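PDB 3HO7: OxyR from Porphyromonas gingivalis, which probably binds DNA and regulates transcription as a redox-sensitive activator of the LysR family, represented here by its regulatory domain alone. Local coordinates for residues A[12-17]-A[60-65]; A[77-82]-A[188-193]; A[26-31]-A[213-218]; A[16-21]-A[47-52]. All coordinates share one frame; numbering follows the deposited sequence.

Contact 1: A[12-17]-A[60-65]; sequences RLNIAV and EIDMAI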
loop_
_atom_site.group_PDB
_atom_site.type_symbol
_atom_site.label_atom_id
_atom_site.label_comp_id
_atom_site.label_asym_id
_atom_site.label_seq_id
_atom_site.Cartn_x
_atom_site.Cartn_y
_atom_site.Cartn_z
ATOM N N ARG A 12 -9.065 10.115 24.113
ATOM C CA ARG A 12 -8.693 9.881 22.725
ATOM C C ARG A 12 -7.279 9.321 22.604
ATOM O O ARG A 12 -6.407 9.630 23.417
ATOM C CB ARG A 12 -8.816 11.174 21.918
ATOM C CG ARG A 12 -8.271 11.073 20.507
ATOM C CD ARG A 12 -8.507 12.354 19.726
ATOM N NE ARG A 12 -7.768 12.362 18.465
ATOM C CZ ARG A 12 -7.977 13.233 17.484
ATOM N NH1 ARG A 12 -8.911 14.166 17.613
ATOM N NH2 ARG A 12 -7.258 13.166 16.371
ATOM N N LEU A 13 -7.061 8.501 21.581
ATOM C CA LEU A 13 -5.753 7.903 21.337
ATOM C C LEU A 13 -5.334 8.060 19.878
ATOM O O LEU A 13 -6.049 7.641 18.968
ATOM C CB LEU A 13 -5.757 6.420 21.719
ATOM C CG LEU A 13 -4.413 5.693 21.598
ATOM C CD1 LEU A 13 -3.407 6.269 22.581
ATOM C CD2 LEU A 13 -4.582 4.199 21.818
ATOM N N ASN A 14 -4.168 8.660 19.664
ATOM C CA ASN A 14 -3.628 8.833 18.320
ATOM C C ASN A 14 -2.437 7.911 18.105
ATOM O O ASN A 14 -1.368 8.136 18.667
ATOM C CB ASN A 14 -3.210 10.284 18.096
ATOM C CG ASN A 14 -4.322 11.265 18.408
ATOM O OD1 ASN A 14 -5.471 11.064 18.011
ATOM N ND2 ASN A 14 -3.987 12.336 19.120
ATOM N N ILE A 15 -2.624 6.876 17.294
ATOM C CA ILE A 15 -1.573 5.887 17.082
ATOM C C ILE A 15 -1.199 5.725 15.613
ATOM O O ILE A 15 -2.063 5.592 14.745
ATOM C CB ILE A 15 -1.966 4.514 17.655
ATOM C CG1 ILE A 15 -0.852 3.497 17.399
ATOM C CG2 ILE A 15 -3.279 4.042 17.052
ATOM C CD1 ILE A 15 -1.167 2.111 17.899
ATOM N N ALA A 16 0.102 5.736 15.344
ATOM C CA ALA A 16 0.605 5.550 13.995
ATOM C C ALA A 16 0.972 4.089 13.776
ATOM O O ALA A 16 1.236 3.353 14.728
ATOM C CB ALA A 16 1.809 6.443 13.747
ATOM N N VAL A 17 0.980 3.672 12.518
ATOM C CA VAL A 17 1.324 2.305 12.176
ATOM C C VAL A 17 2.047 2.284 10.842
ATOM O O VAL A 17 1.695 3.024 9.923
ATOM C CB VAL A 17 0.070 1.413 12.090
ATOM C CG1 VAL A 17 0.461 -0.038 11.843
ATOM C CG2 VAL A 17 -0.756 1.544 13.359
ATOM N N GLU A 60 2.270 14.779 18.224
ATOM C CA GLU A 60 1.237 14.624 17.204
ATOM C C GLU A 60 0.527 13.282 17.359
ATOM O O GLU A 60 -0.647 13.143 17.012
ATOM C CB GLU A 60 1.848 14.732 15.805
ATOM C CG GLU A 60 0.843 14.586 14.669
ATOM C CD GLU A 60 1.497 14.641 13.296
ATOM O OE1 GLU A 60 2.712 14.921 13.224
ATOM O OE2 GLU A 60 0.795 14.403 12.289
ATOM N N ILE A 61 1.249 12.296 17.880
ATOM C CA ILE A 61 0.687 10.972 18.122
ATOM C C ILE A 61 1.134 10.442 19.482
ATOM O O ILE A 61 2.212 10.784 19.966
ATOM C CB ILE A 61 1.084 9.971 17.017
ATOM C CG1 ILE A 61 2.578 9.642 17.094
ATOM C CG2 ILE A 61 0.719 10.520 15.646
ATOM C CD1 ILE A 61 3.032 8.633 16.053
ATOM N N ASP A 62 0.299 9.609 20.093
ATOM C CA ASP A 62 0.571 9.088 21.428
ATOM C C ASP A 62 1.471 7.858 21.399
ATOM O O ASP A 62 2.333 7.690 22.261
ATOM C CB ASP A 62 -0.740 8.753 22.143
ATOM C CG ASP A 62 -1.586 9.980 22.414
ATOM O OD1 ASP A 62 -1.009 11.053 22.697
ATOM O OD2 ASP A 62 -2.827 9.873 22.350
ATOM N N MET A 63 1.257 6.998 20.410
ATOM C CA MET A 63 2.016 5.760 20.290
ATOM C C MET A 63 2.301 5.466 18.827
ATOM O O MET A 63 1.630 5.989 17.936
ATOM C CB MET A 63 1.240 4.591 20.903
ATOM C CG MET A 63 0.685 4.863 22.288
ATOM S SD MET A 63 -0.347 3.523 22.920
ATOM C CE MET A 63 -0.797 4.200 24.519
ATOM N N ALA A 64 3.294 4.620 18.580
ATOM C CA ALA A 64 3.618 4.219 17.221
ATOM C C ALA A 64 4.001 2.748 17.148
ATOM O O ALA A 64 4.822 2.267 17.932
ATOM C CB ALA A 64 4.735 5.089 16.657
ATOM N N ILE A 65 3.395 2.042 16.202
ATOM C CA ILE A 65 3.731 0.654 15.930
ATOM C C ILE A 65 4.772 0.623 14.821
ATOM O O ILE A 65 4.505 1.039 13.695
ATOM C CB ILE A 65 2.488 -0.144 15.502
ATOM C CG1 ILE A 65 1.358 0.055 16.516
ATOM C CG2 ILE A 65 2.827 -1.619 15.345
ATOM C CD1 ILE A 65 0.033 -0.541 16.085
HETATM O O HOH W 1 -0.949 12.623 20.099
#
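The carboxylate of Asp62 is met from above its plane by the backbone N-H of Asn14, whose N stands 3.2 Å from Asp62 OD2 in a nearly straight bond. The two segments run as neighbouring parallel strands in the sheet of the periplasmic-binding-protein-like fold. The other carboxylate oxygen, Asp62 OD1, accepts from a water that in turn takes a hydrogen bond from Asn14 ND2, bridging the two side chains. At the edge of the Asn14 amide, OD1 offers a lone pair in the carbonyl plane to Arg12 NE at 2.7 Å. That oxygen also lies close to the guanidinium plane of Arg12, with a weak second bond from Arg12 NH2 to the same atom.

Strand 40-46 bonds to the far edge of 12-17, which is therefore an interior strand. Asn14 O accepts from Asp62 N at 2.6 Å, with a weak bond from Met63 N beside it. Regular pairing follows: Ala16 N gives to Met63 O, and Ile65 N gives an almost straight bond to Ala16 O at 2.9 Å.

Leu13, Ile15, Val17, Met63 and Ile65 make the apolar face, and Leu202 and Leu206 of helix 200-211 cover its Leu13-Met63 end. On the reverse, Ala16 CB sits tightly at 3.4 Å from Ile61 CD1. With its CG1 anti to the carbonyl carbon (chi1 -52°), Ile65 brings CD1 to both Ile15 and Val17. Ile65 CD1 lies 3.5 Å from Val17 CG2. Ile65 CD1 is also pressed to 3.4 Å against Ile15 CD1.

Contact 2: A[77-82]-A[188-193]; sequences DDLLYY and EVRLAV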
loop_
_atom_site.group_PDB
_atom_site.type_symbol
_atom_site.label_atom_id
_atom_site.label_comp_id
_atom_site.label_asym_id
_atom_site.label_seq_id
_atom_site.Cartn_x
_atom_site.Cartn_y
_atom_site.Cartn_z
ATOM N N ASP A 77 10.509 1.998 23.446
ATOM C CA ASP A 77 9.637 1.023 22.812
ATOM C C ASP A 77 9.661 -0.323 23.522
ATOM O O ASP A 77 10.565 -0.614 24.304
ATOM C CB ASP A 77 10.008 0.850 21.337
ATOM C CG ASP A 77 11.501 0.687 21.130
ATOM O OD1 ASP A 77 11.966 -0.467 21.025
ATOM O OD2 ASP A 77 12.208 1.717 21.085
ATOM N N ASP A 78 8.656 -1.140 23.233
ATOM C CA ASP A 78 8.523 -2.449 23.848
ATOM C C ASP A 78 8.194 -3.486 22.784
ATOM O O ASP A 78 7.485 -3.198 21.820
ATOM C CB ASP A 78 7.424 -2.425 24.911
ATOM C CG ASP A 78 7.778 -1.547 26.093
ATOM O OD1 ASP A 78 8.778 -1.844 26.783
ATOM O OD2 ASP A 78 7.053 -0.559 26.337
ATOM N N LEU A 79 8.714 -4.694 22.963
ATOM C CA LEU A 79 8.487 -5.764 22.007
ATOM C C LEU A 79 7.022 -6.187 21.977
ATOM O O LEU A 79 6.390 -6.367 23.020
ATOM C CB LEU A 79 9.378 -6.967 22.331
ATOM C CG LEU A 79 9.251 -8.184 21.413
ATOM C CD1 LEU A 79 9.612 -7.815 19.976
ATOM C CD2 LEU A 79 10.121 -9.326 21.912
ATOM N N LEU A 80 6.483 -6.329 20.774
ATOM C CA LEU A 80 5.139 -6.860 20.601
ATOM C C LEU A 80 5.230 -8.281 20.061
ATOM O O LEU A 80 4.648 -9.207 20.623
ATOM C CB LEU A 80 4.321 -5.974 19.662
ATOM C CG LEU A 80 4.117 -4.536 20.144
ATOM C CD1 LEU A 80 3.234 -3.761 19.180
ATOM C CD2 LEU A 80 3.522 -4.532 21.548
ATOM N N TYR A 81 5.985 -8.449 18.978
ATOM C CA TYR A 81 6.190 -9.766 18.386
ATOM C C TYR A 81 7.273 -9.734 17.314
ATOM O O TYR A 81 7.582 -8.672 16.762
ATOM C CB TYR A 81 4.883 -10.298 17.791
ATOM C CG TYR A 81 4.288 -9.420 16.713
ATOM C CD1 TYR A 81 4.508 -9.691 15.368
ATOM C CD2 TYR A 81 3.500 -8.326 17.040
ATOM C CE1 TYR A 81 3.960 -8.890 14.379
ATOM C CE2 TYR A 81 2.951 -7.519 16.062
ATOM C CZ TYR A 81 3.182 -7.805 14.735
ATOM O OH TYR A 81 2.630 -6.994 13.767
ATOM N N TYR A 82 7.845 -10.899 17.031
ATOM C CA TYR A 82 8.775 -11.051 15.920
ATOM C C TYR A 82 8.003 -11.524 14.703
ATOM O O TYR A 82 6.917 -12.085 14.825
ATOM C CB TYR A 82 9.881 -12.048 16.266
ATOM C CG TYR A 82 10.796 -11.588 17.374
ATOM C CD1 TYR A 82 10.609 -12.023 18.680
ATOM C CD2 TYR A 82 11.844 -10.714 17.119
ATOM C CE1 TYR A 82 11.440 -11.602 19.698
ATOM C CE2 TYR A 82 12.682 -10.287 18.132
ATOM C CZ TYR A 82 12.474 -10.735 19.420
ATOM O OH TYR A 82 13.298 -10.318 20.438
ATOM N N GLU A 188 11.344 -7.199 14.140
ATOM C CA GLU A 188 10.654 -7.060 15.412
ATOM C C GLU A 188 9.625 -5.949 15.314
ATOM O O GLU A 188 9.952 -4.821 14.949
ATOM C CB GLU A 188 11.645 -6.777 16.542
ATOM C CG GLU A 188 12.428 -5.488 16.373
ATOM C CD GLU A 188 13.466 -5.290 17.457
ATOM O OE1 GLU A 188 13.155 -5.554 18.639
ATOM O OE2 GLU A 188 14.598 -4.873 17.128
ATOM N N VAL A 189 8.376 -6.282 15.617
ATOM C CA VAL A 189 7.311 -5.296 15.659
ATOM C C VAL A 189 7.200 -4.789 17.091
ATOM O O VAL A 189 7.033 -5.577 18.019
ATOM C CB VAL A 189 5.969 -5.900 15.201
ATOM C CG1 VAL A 189 4.870 -4.852 15.245
ATOM C CG2 VAL A 189 6.102 -6.478 13.796
ATOM N N ARG A 190 7.314 -3.478 17.266
ATOM C CA ARG A 190 7.377 -2.894 18.598
ATOM C C ARG A 190 6.413 -1.727 18.733
ATOM O O ARG A 190 6.005 -1.131 17.738
ATOM C CB ARG A 190 8.805 -2.434 18.907
ATOM C CG ARG A 190 9.858 -3.511 18.662
ATOM C CD ARG A 190 11.261 -3.025 18.997
ATOM N NE ARG A 190 11.423 -2.775 20.425
ATOM C CZ ARG A 190 11.744 -3.710 21.312
ATOM N NH1 ARG A 190 11.937 -4.961 20.919
ATOM N NH2 ARG A 190 11.869 -3.391 22.591
ATOM N N LEU A 191 6.041 -1.410 19.968
ATOM C CA LEU A 191 5.184 -0.261 20.227
ATOM C C LEU A 191 6.014 0.850 20.847
ATOM O O LEU A 191 6.551 0.697 21.946
ATOM C CB LEU A 191 4.033 -0.638 21.163
ATOM C CG LEU A 191 2.808 0.280 21.081
ATOM C CD1 LEU A 191 1.903 0.075 22.288
ATOM C CD2 LEU A 191 3.228 1.733 20.974
ATOM N N ALA A 192 6.127 1.967 20.138
ATOM C CA ALA A 192 6.973 3.067 20.585
ATOM C C ALA A 192 6.166 4.246 21.118
ATOM O O ALA A 192 5.026 4.472 20.709
ATOM C CB ALA A 192 7.890 3.515 19.458
ATOM N N VAL A 193 6.726 4.943 22.092
ATOM C CA VAL A 193 6.146 6.160 22.651
ATOM C C VAL A 193 7.243 7.118 23.100
ATOM O O VAL A 193 8.384 6.831 22.963
ATOM C CB VAL A 193 5.269 5.882 23.878
ATOM C CG1 VAL A 193 4.326 4.796 23.600
ATOM C CG2 VAL A 193 6.092 5.484 25.035
HETATM O O HOH W 2 14.172 -7.852 20.735
#
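Charge pairing joins Asp77, Arg190 and Glu188 in one network. Arg190 NE forms a salt bridge to Asp77 OD1 at the edge of the guanidinium, although the modelled separation is too short to be taken literally; the carboxylate and guanidinium planes are almost perpendicular. At the other end of the group, Arg190 NH1 reaches Glu188 OE1 at 2.7 Å. Leu79 N lies over one guanidinium face without bonding to it, and Lys69 is a second charged partner for Glu188.

Backbone bonds tie the antiparallel strands. Asp78 and Leu191 exchange a reciprocal pair, with Leu191 N 3.0 Å from Asp78 O. Further along, Val189 O accepts twice, from Leu80 N at 2.9 Å and Tyr81 N at 3.2 Å, while Val189 N returns a bond to Tyr81 O.

The main apolar contact is Tyr81 on Val189. With chi1 at 59°, Tyr81 holds CG between its backbone N and carbonyl carbon and lays the ring across that valine. Val189 CB stands over the ring face as a CH-pi contact, 3.5 Å from the centroid, and Val189 CG2 comes to 3.3 Å from Tyr81 CE1. Separately, Leu80 CD1 packs on Leu191 CB at 3.8 Å.

Two consecutive residues, Leu80 and Tyr81, thus face the single Val189: a classic beta bulge, which shifts the register by one between strands 75-89 and 184-194 of the domain's mixed sheet.

Contact 3: A[26-31]-A[213-218]; sequences LPRVFP and AVPSDM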
loop_
_atom_site.group_PDB
_atom_site.type_symbol
_atom_site.label_atom_id
_atom_site.label_comp_id
_atom_site.label_asym_id
_atom_site.label_seq_id
_atom_site.Cartn_x
_atom_site.Cartn_y
_atom_site.Cartn_z
ATOM N N LEU A 26 -3.700 -4.722 11.792
ATOM C CA LEU A 26 -4.923 -4.020 12.173
ATOM C C LEU A 26 -6.200 -4.842 11.986
ATOM O O LEU A 26 -7.090 -4.808 12.836
ATOM C CB LEU A 26 -5.016 -2.667 11.461
ATOM C CG LEU A 26 -3.869 -1.721 11.826
ATOM C CD1 LEU A 26 -4.043 -0.372 11.146
ATOM C CD2 LEU A 26 -3.755 -1.556 13.338
ATOM N N PRO A 27 -6.303 -5.584 10.874
ATOM C CA PRO A 27 -7.482 -6.428 10.730
ATOM C C PRO A 27 -7.703 -7.285 11.977
ATOM O O PRO A 27 -8.845 -7.556 12.346
ATOM C CB PRO A 27 -7.127 -7.310 9.534
ATOM C CG PRO A 27 -6.238 -6.451 8.705
ATOM C CD PRO A 27 -5.438 -5.628 9.683
ATOM N N ARG A 28 -6.614 -7.691 12.621
ATOM C CA ARG A 28 -6.693 -8.555 13.800
ATOM C C ARG A 28 -7.029 -7.780 15.070
ATOM O O ARG A 28 -7.712 -8.292 15.959
ATOM C CB ARG A 28 -5.372 -9.296 14.001
ATOM C CG ARG A 28 -4.962 -10.181 12.839
ATOM C CD ARG A 28 -3.468 -10.458 12.874
ATOM N NE ARG A 28 -3.114 -11.624 12.074
ATOM C CZ ARG A 28 -3.004 -12.854 12.562
ATOM N NH1 ARG A 28 -3.218 -13.081 13.851
ATOM N NH2 ARG A 28 -2.678 -13.860 11.763
ATOM N N VAL A 29 -6.547 -6.543 15.154
ATOM C CA VAL A 29 -6.655 -5.763 16.386
ATOM C C VAL A 29 -7.969 -4.993 16.516
ATOM O O VAL A 29 -8.485 -4.818 17.622
ATOM C CB VAL A 29 -5.481 -4.770 16.528
ATOM C CG1 VAL A 29 -4.160 -5.470 16.247
ATOM C CG2 VAL A 29 -5.669 -3.584 15.592
ATOM N N PHE A 30 -8.504 -4.529 15.392
ATOM C CA PHE A 30 -9.686 -3.668 15.412
ATOM C C PHE A 30 -10.844 -4.249 16.225
ATOM O O PHE A 30 -11.423 -3.559 17.066
ATOM C CB PHE A 30 -10.120 -3.321 13.986
ATOM C CG PHE A 30 -9.380 -2.151 13.401
ATOM C CD1 PHE A 30 -8.217 -1.685 13.997
ATOM C CD2 PHE A 30 -9.834 -1.528 12.251
ATOM C CE1 PHE A 30 -7.530 -0.609 13.464
ATOM C CE2 PHE A 30 -9.150 -0.452 11.711
ATOM C CZ PHE A 30 -7.998 0.006 12.318
ATOM N N PRO A 31 -11.185 -5.519 15.975
ATOM C CA PRO A 31 -12.235 -6.182 16.745
ATOM C C PRO A 31 -11.903 -6.240 18.233
ATOM O O PRO A 31 -12.795 -6.122 19.071
ATOM C CB PRO A 31 -12.264 -7.593 16.150
ATOM C CG PRO A 31 -11.736 -7.426 14.766
ATOM C CD PRO A 31 -10.682 -6.365 14.879
ATOM N N ALA A 213 -3.162 -10.098 19.773
ATOM C CA ALA A 213 -3.702 -10.071 18.419
ATOM C C ALA A 213 -2.996 -11.073 17.514
ATOM O O ALA A 213 -3.454 -11.351 16.408
ATOM C CB ALA A 213 -3.605 -8.668 17.837
ATOM N N VAL A 214 -1.882 -11.618 17.991
ATOM C CA VAL A 214 -1.114 -12.581 17.208
ATOM C C VAL A 214 -0.821 -13.858 17.994
ATOM O O VAL A 214 -0.836 -13.856 19.227
ATOM C CB VAL A 214 0.207 -11.963 16.697
ATOM C CG1 VAL A 214 -0.083 -10.733 15.851
ATOM C CG2 VAL A 214 1.120 -11.610 17.862
ATOM N N PRO A 215 -0.565 -14.960 17.276
ATOM C CA PRO A 215 -0.224 -16.235 17.900
ATOM C C PRO A 215 0.938 -16.074 18.874
ATOM O O PRO A 215 1.909 -15.380 18.568
ATOM C CB PRO A 215 0.191 -17.101 16.711
ATOM C CG PRO A 215 -0.568 -16.537 15.562
ATOM C CD PRO A 215 -0.606 -15.056 15.807
ATOM N N SER A 216 0.837 -16.716 20.034
ATOM C CA SER A 216 1.826 -16.556 21.098
ATOM C C SER A 216 3.231 -16.981 20.678
ATOM O O SER A 216 4.217 -16.417 21.150
ATOM C CB SER A 216 1.396 -17.319 22.355
ATOM O OG SER A 216 1.313 -18.710 22.102
ATOM N N ASP A 217 3.320 -17.974 19.801
ATOM C CA ASP A 217 4.614 -18.423 19.294
ATOM C C ASP A 217 5.462 -17.250 18.806
ATOM O O ASP A 217 6.687 -17.265 18.934
ATOM C CB ASP A 217 4.433 -19.432 18.158
ATOM C CG ASP A 217 4.158 -20.836 18.660
ATOM O OD1 ASP A 217 3.881 -21.001 19.868
ATOM O OD2 ASP A 217 4.223 -21.777 17.841
ATOM N N MET A 218 4.801 -16.241 18.245
ATOM C CA MET A 218 5.492 -15.080 17.688
ATOM C C MET A 218 6.031 -14.151 18.771
ATOM O O MET A 218 6.862 -13.289 18.494
ATOM C CB MET A 218 4.571 -14.293 16.749
ATOM C CG MET A 218 3.959 -15.117 15.627
ATOM S SD MET A 218 3.070 -14.106 14.429
ATOM C CE MET A 218 4.393 -13.640 13.308
#
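Arg28 leaves helix 22-36 pointing at the turn around Ala213, and its aliphatic part runs past one carbonyl oxygen. Arg28 CB lies 3.7 Å from Ala213 O. CG passes slightly farther off, and Arg28 CD closes again to 3.6 Å from Ala213 O. The chain is extended from CG to NE (chi2 159°), and the turn at chi4, -94°, swings the guanidinium so that NH1 comes back to that carbonyl. There Arg28 NH1 gives its hydrogen bond to Ala213 O at 3.1 Å, with the acceptor close to the guanidinium plane and the donor in the carbonyl plane. Arg28 NH1 also touches the ring of Pro215, 3.8 Å from Pro215 CD, the two side chains crossing at about a right angle.

Next to this, Val29 CG1 packs on Ala213 CB at 3.6 Å; Leu25 and Ile32 of the same helix also touch that alanine. Elsewhere along the helix, Pro27 O accepts from Gln156 of the second subunit, so this helix takes part in the dimer contact. The arginine also rests against Glu167.

The chemistry is one charged donor on a neutral backbone acceptor, with apolar packing at Ala213 and Pro215 beside it: the arginine ties the chain just after helix 200-211 to helix 22-36 without a salt bridge across the two segments.

Contact 4: A[16-21]-A[47-52]; sequences AVLPTI and MQTSRC
Met47 and Val17 are joined by the one hydrogen bond between the segments: Met47 N approaches Val17 O at 3.0 Å from above the carbonyl plane. Around it the packing is close. The methyl of Ala16 meets two sulfurs, its CB 3.7 Å from Cys52 SG and 3.9 Å from Met47 SD. Met47 gets its sulfur there with an extended chain, CG anti to its own carbonyl carbon (chi1 -52°). The carbonyl of Met47 is lined by carbon: Leu18 CA points its hydrogen almost straight at Met47 O over 3.4 Å, and Pro19 CD comes equally near that oxygen. Leu18 CD1 rests on Cys52 SG at 4.0 Å, and Leu18 CD2 makes a loose but buried contact with Thr49 OG1 at 4.1 Å.

The other side is looser and partly exposed. Pro19 CG only grazes Gln48 CG, 4.3 Å away. Here Gln48 holds the N-cap position of helix 49-58, and Glu116 accepts a hydrogen bond from Thr49 N at that helix start, consistent with the attraction of a helix N-terminus for negative charge.

Strand 11-17 ends beside the strand-to-helix turn that follows its parallel neighbour 40-46. Such adjoining strand-to-helix turns, at the C-terminal ends of parallel strands, belong to the beta-alpha-beta architecture of the LysR-type, periplasmic-binding-protein-like domain.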
loop_
_atom_site.group_PDB
_atom_site.type_symbol
_atom_site.label_atom_id
_atom_site.label_comp_id
_atom_site.label_asym_id
_atom_site.label_seq_id
_atom_site.Cartn_x
_atom_site.Cartn_y
_atom_site.Cartn_z
ATOM N N ALA A 16 0.102 5.736 15.344
ATOM C CA ALA A 16 0.605 5.550 13.995
ATOM C C ALA A 16 0.972 4.089 13.776
ATOM O O ALA A 16 1.236 3.353 14.728
ATOM C CB ALA A 16 1.809 6.443 13.747
ATOM N N VAL A 17 0.980 3.672 12.518
ATOM C CA VAL A 17 1.324 2.305 12.176
ATOM C C VAL A 17 2.047 2.284 10.842
ATOM O O VAL A 17 1.695 3.024 9.923
ATOM C CB VAL A 17 0.070 1.413 12.090
ATOM C CG1 VAL A 17 0.461 -0.038 11.843
ATOM C CG2 VAL A 17 -0.756 1.544 13.359
ATOM N N LEU A 18 3.067 1.439 10.742
ATOM C CA LEU A 18 3.799 1.289 9.495
ATOM C C LEU A 18 2.916 0.720 8.396
ATOM O O LEU A 18 2.018 -0.085 8.658
ATOM C CB LEU A 18 5.030 0.405 9.688
ATOM C CG LEU A 18 6.249 1.112 10.282
ATOM C CD1 LEU A 18 5.869 1.859 11.549
ATOM C CD2 LEU A 18 7.375 0.118 10.541
ATOM N N PRO A 19 3.171 1.138 7.151
ATOM C CA PRO A 19 2.423 0.643 6.006
ATOM C C PRO A 19 2.689 -0.837 5.786
ATOM O O PRO A 19 1.870 -1.530 5.183
ATOM C CB PRO A 19 2.991 1.450 4.832
ATOM C CG PRO A 19 3.742 2.588 5.447
ATOM C CD PRO A 19 4.224 2.086 6.760
ATOM N N THR A 20 3.835 -1.311 6.265
ATOM C CA THR A 20 4.197 -2.716 6.132
ATOM C C THR A 20 3.701 -3.545 7.315
ATOM O O THR A 20 4.009 -4.736 7.425
ATOM C CB THR A 20 5.721 -2.895 5.973
ATOM O OG1 THR A 20 6.404 -2.118 6.967
ATOM C CG2 THR A 20 6.164 -2.434 4.590
ATOM N N ILE A 21 2.934 -2.910 8.197
ATOM C CA ILE A 21 2.328 -3.595 9.335
ATOM C C ILE A 21 0.810 -3.449 9.289
ATOM O O ILE A 21 0.073 -4.415 9.484
ATOM C CB ILE A 21 2.827 -3.018 10.681
ATOM C CG1 ILE A 21 4.334 -3.225 10.847
ATOM C CG2 ILE A 21 2.077 -3.647 11.851
ATOM C CD1 ILE A 21 4.860 -2.732 12.177
ATOM N N MET A 47 2.179 5.847 8.894
ATOM C CA MET A 47 3.369 6.641 8.620
ATOM C C MET A 47 4.555 5.707 8.501
ATOM O O MET A 47 4.555 4.618 9.072
ATOM C CB MET A 47 3.665 7.600 9.767
ATOM C CG MET A 47 2.528 8.484 10.207
ATOM S SD MET A 47 3.061 9.423 11.649
ATOM C CE MET A 47 1.571 10.343 12.024
ATOM N N GLN A 48 5.575 6.140 7.773
ATOM C CA GLN A 48 6.853 5.455 7.822
ATOM C C GLN A 48 7.568 5.868 9.106
ATOM O O GLN A 48 7.165 6.825 9.770
ATOM C CB GLN A 48 7.689 5.769 6.581
ATOM C CG GLN A 48 7.279 4.954 5.361
ATOM C CD GLN A 48 7.737 5.575 4.061
ATOM O OE1 GLN A 48 7.950 6.785 3.978
ATOM N NE2 GLN A 48 7.883 4.750 3.031
ATOM N N THR A 49 8.625 5.142 9.452
ATOM C CA THR A 49 9.289 5.303 10.745
ATOM C C THR A 49 9.654 6.747 11.077
ATOM O O THR A 49 9.412 7.216 12.188
ATOM C CB THR A 49 10.550 4.429 10.834
ATOM O OG1 THR A 49 10.204 3.066 10.554
ATOM C CG2 THR A 49 11.168 4.524 12.222
ATOM N N SER A 50 10.245 7.445 10.115
ATOM C CA SER A 50 10.679 8.819 10.337
ATOM C C SER A 50 9.542 9.673 10.885
ATOM O O SER A 50 9.692 10.336 11.911
ATOM C CB SER A 50 11.224 9.420 9.042
ATOM O OG SER A 50 12.186 8.556 8.463
ATOM N N ARG A 51 8.405 9.651 10.196
ATOM C CA ARG A 51 7.233 10.402 10.631
ATOM C C ARG A 51 6.780 9.969 12.020
ATOM O O ARG A 51 6.428 10.801 12.853
ATOM C CB ARG A 51 6.086 10.246 9.629
ATOM C CG ARG A 51 6.344 10.918 8.293
ATOM C CD ARG A 51 5.090 10.950 7.434
ATOM N NE ARG A 51 4.721 9.623 6.948
ATOM C CZ ARG A 51 5.210 9.073 5.842
ATOM N NH1 ARG A 51 6.093 9.736 5.104
ATOM N NH2 ARG A 51 4.819 7.861 5.473
ATOM N N CYS A 52 6.793 8.661 12.263
ATOM C CA CYS A 52 6.405 8.121 13.562
ATOM C C CYS A 52 7.236 8.722 14.686
ATOM O O CYS A 52 6.696 9.228 15.668
ATOM C CB CYS A 52 6.551 6.600 13.584
ATOM S SG CYS A 52 5.304 5.706 12.641
#

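Overall arrangement
All four contacts lie within the regulatory domain. Contacts 1 and 4 share Ala16 and Val17 on strand 11-17, their centres about 10 Å apart: one pairs it with strand 63-66, the other meets the start of helix 49-58. Contact 2 continues the same mixed sheet, because strand 63-66 also neighbours strand 184-194; its centre is about 13 Å from those of contacts 1, 3 and 4. Along the chain contacts 1 and 4 close before contact 2 opens, whereas 26-31 and 213-218 bracket contact 2. Contact 3 brings this late segment back to helix 22-36, and Met218 O probably bonds Tyr82 N. Residues distant in sequence thus complete one subdomain.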